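Local coordinates for glycosylation Associate Protein 2 (Streptococcus agalactiae serotype V, PDB 6OYC) that probably takes part, together with its partner proteins Gap1 and Gap3, in glycosylation and accessory Sec secretion of a serine-rich adhesin, at residues P89-A94 and Y110-P115. Residues are numbered along the deposited sequence; the frame is centred on the assembly and turned at random.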
loop_
_atom_site.group_PDB
_atom_site.type_symbol
_atom_site.label_atom_id
_atom_site.label_comp_id
_atom_site.label_asym_id
_atom_site.label_seq_id
_atom_site.Cartn_x
_atom_site.Cartn_y
_atom_site.Cartn_z
ATOM N N PRO B 89 7.461 -22.125 10.580
ATOM C CA PRO B 89 8.913 -21.914 10.519
ATOM C C PRO B 89 9.411 -21.836 9.085
ATOM O O PRO B 89 8.985 -22.602 8.212
ATOM C CB PRO B 89 9.481 -23.136 11.250
ATOM C CG PRO B 89 8.361 -23.613 12.097
ATOM C CD PRO B 89 7.129 -23.371 11.291
ATOM N N LYS B 90 10.297 -20.864 8.844
ATOM C CA LYS B 90 10.916 -20.734 7.533
ATOM C C LYS B 90 11.746 -21.973 7.202
ATOM O O LYS B 90 11.815 -22.384 6.042
ATOM C CB LYS B 90 11.762 -19.453 7.473
ATOM C CG LYS B 90 12.647 -19.349 6.229
ATOM C CD LYS B 90 13.240 -17.949 6.021
ATOM C CE LYS B 90 12.501 -17.158 4.925
ATOM N NZ LYS B 90 12.690 -17.717 3.546
ATOM N N ASP B 91 12.344 -22.603 8.213
ATOM C CA ASP B 91 13.283 -23.704 8.032
ATOM C C ASP B 91 12.612 -25.067 7.912
ATOM O O ASP B 91 13.308 -26.082 7.925
ATOM C CB ASP B 91 14.304 -23.726 9.188
ATOM C CG ASP B 91 13.698 -24.204 10.526
ATOM O OD1 ASP B 91 12.467 -24.411 10.610
ATOM O OD2 ASP B 91 14.462 -24.370 11.513
ATOM N N LYS B 92 11.288 -25.125 7.836
ATOM C CA LYS B 92 10.577 -26.387 7.736
ATOM C C LYS B 92 9.967 -26.526 6.349
ATOM O O LYS B 92 9.517 -25.540 5.754
ATOM C CB LYS B 92 9.489 -26.482 8.804
ATOM C CG LYS B 92 10.012 -26.634 10.223
ATOM C CD LYS B 92 10.858 -27.899 10.382
ATOM C CE LYS B 92 11.491 -27.980 11.774
ATOM N NZ LYS B 92 12.600 -28.975 11.880
ATOM N N HIS B 93 9.970 -27.754 5.827
ATOM C CA HIS B 93 9.359 -28.056 4.537
ATOM C C HIS B 93 8.001 -28.706 4.759
ATOM O O HIS B 93 7.916 -29.805 5.316
ATOM C CB HIS B 93 10.231 -28.969 3.683
ATOM C CG HIS B 93 9.667 -29.193 2.312
ATOM N ND1 HIS B 93 9.789 -28.263 1.297
ATOM C CD2 HIS B 93 8.930 -30.211 1.804
ATOM C CE1 HIS B 93 9.168 -28.709 0.219
ATOM N NE2 HIS B 93 8.640 -29.889 0.499
ATOM N N ALA B 94 6.950 -28.031 4.314
ATOM C CA ALA B 94 5.587 -28.485 4.536
ATOM C C ALA B 94 5.101 -29.336 3.369
ATOM O O ALA B 94 5.385 -29.041 2.202
ATOM C CB ALA B 94 4.653 -27.289 4.724
ATOM N N TYR B 110 8.555 -17.485 9.632
ATOM C CA TYR B 110 9.321 -16.794 10.655
ATOM C C TYR B 110 10.592 -17.577 10.932
ATOM O O TYR B 110 10.702 -18.762 10.593
ATOM C CB TYR B 110 8.516 -16.633 11.951
ATOM C CG TYR B 110 8.240 -17.955 12.637
ATOM C CD1 TYR B 110 7.114 -18.720 12.320
ATOM C CD2 TYR B 110 9.111 -18.444 13.593
ATOM C CE1 TYR B 110 6.867 -19.936 12.972
ATOM C CE2 TYR B 110 8.885 -19.643 14.224
ATOM C CZ TYR B 110 7.761 -20.390 13.912
ATOM O OH TYR B 110 7.581 -21.585 14.579
ATOM N N ASP B 111 11.540 -16.903 11.582
ATOM C CA ASP B 111 12.853 -17.466 11.884
ATOM C C ASP B 111 12.769 -18.205 13.211
ATOM O O ASP B 111 12.767 -17.590 14.283
ATOM C CB ASP B 111 13.914 -16.375 11.921
ATOM C CG ASP B 111 15.272 -16.898 12.343
ATOM O OD1 ASP B 111 15.431 -18.137 12.481
ATOM O OD2 ASP B 111 16.183 -16.060 12.537
ATOM N N SER B 112 12.747 -19.537 13.149
ATOM C CA SER B 112 12.608 -20.305 14.376
ATOM C C SER B 112 13.829 -20.178 15.269
ATOM O O SER B 112 13.813 -20.678 16.394
ATOM C CB SER B 112 12.337 -21.777 14.063
ATOM O OG SER B 112 13.465 -22.369 13.461
ATOM N N SER B 113 14.890 -19.541 14.794
ATOM C CA SER B 113 16.016 -19.281 15.669
ATOM C C SER B 113 15.748 -18.120 16.624
ATOM O O SER B 113 16.383 -18.042 17.681
ATOM C CB SER B 113 17.263 -19.021 14.821
ATOM O OG SER B 113 18.273 -18.396 15.580
ATOM N N SER B 114 14.804 -17.225 16.308
ATOM C CA SER B 114 14.512 -16.094 17.188
ATOM C C SER B 114 13.040 -16.053 17.576
ATOM O O SER B 114 12.252 -15.297 16.981
ATOM C CB SER B 114 14.916 -14.768 16.552
ATOM O OG SER B 114 14.788 -13.739 17.529
ATOM N N PRO B 115 12.636 -16.834 18.583
ATOM C CA PRO B 115 11.268 -16.685 19.122
ATOM C C PRO B 115 10.982 -15.286 19.644
ATOM O O PRO B 115 9.844 -14.809 19.519
ATOM C CB PRO B 115 11.218 -17.727 20.252
ATOM C CG PRO B 115 12.246 -18.740 19.881
ATOM C CD PRO B 115 13.350 -17.981 19.170
HETATM O O HOH W 1 12.262 -25.000 13.075
HETATM O O HOH W 2 13.071 -21.204 10.849
#
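Pro89 packs its alpha carbon over one face of the Tyr110 phenol, its pyrrolidine extending past the ring to the hydroxyl, the two side chains running side by side in the same direction. The alpha carbon makes the CH-pi contact: Pro89 CA is 4.0 Å from the ring centroid and 20° off the normal, displaced toward the rim. At the hydroxyl end, Pro89 CG comes to 3.3 Å from Tyr110 OH. Although the first bond of the Tyr110 side chain leads away from the proline, a chi1 of 67° puts CG between the backbone N and the carbonyl carbon and swings the ring back over Pro89. The hydroxyl is also weakly hydrogen-bonded to Leu65 O, a tie to the end of strand 62-65. Beside the ring the backbones pair too: Lys90 N donates to Tyr110 O over 2.8 Å, a nearly straight bond (164°). This is the final parallel bridge between strand 86-89 and the outermost strand 108-110 of a five-stranded parallel sheet with order 2-1-3-4-5, the strand order of flavodoxin-like folds; these two strands each lead on through a loop to a helix, 96-104 and 115-125. Past the bridge the two loops diverge into type I turns, Pro89 to Lys92 and Asp111 to Ser114, and two waters lie between them. One accepts from both Asp91 N and Ser112 N, the latter at 2.9 Å, joining the turns backbone to backbone. A second bonds to Ser112 OG, its short contact to Asp91 OD1 being doubtful, while Asp91 OD2 stands 3.0 Å from that same Ser112 OG. Within its own turn, Asp111 OD1 receives Ser113 N from above the carboxylate plane, an Asx turn, and Ser114 OG caps helix 115-125 at Gln117 N.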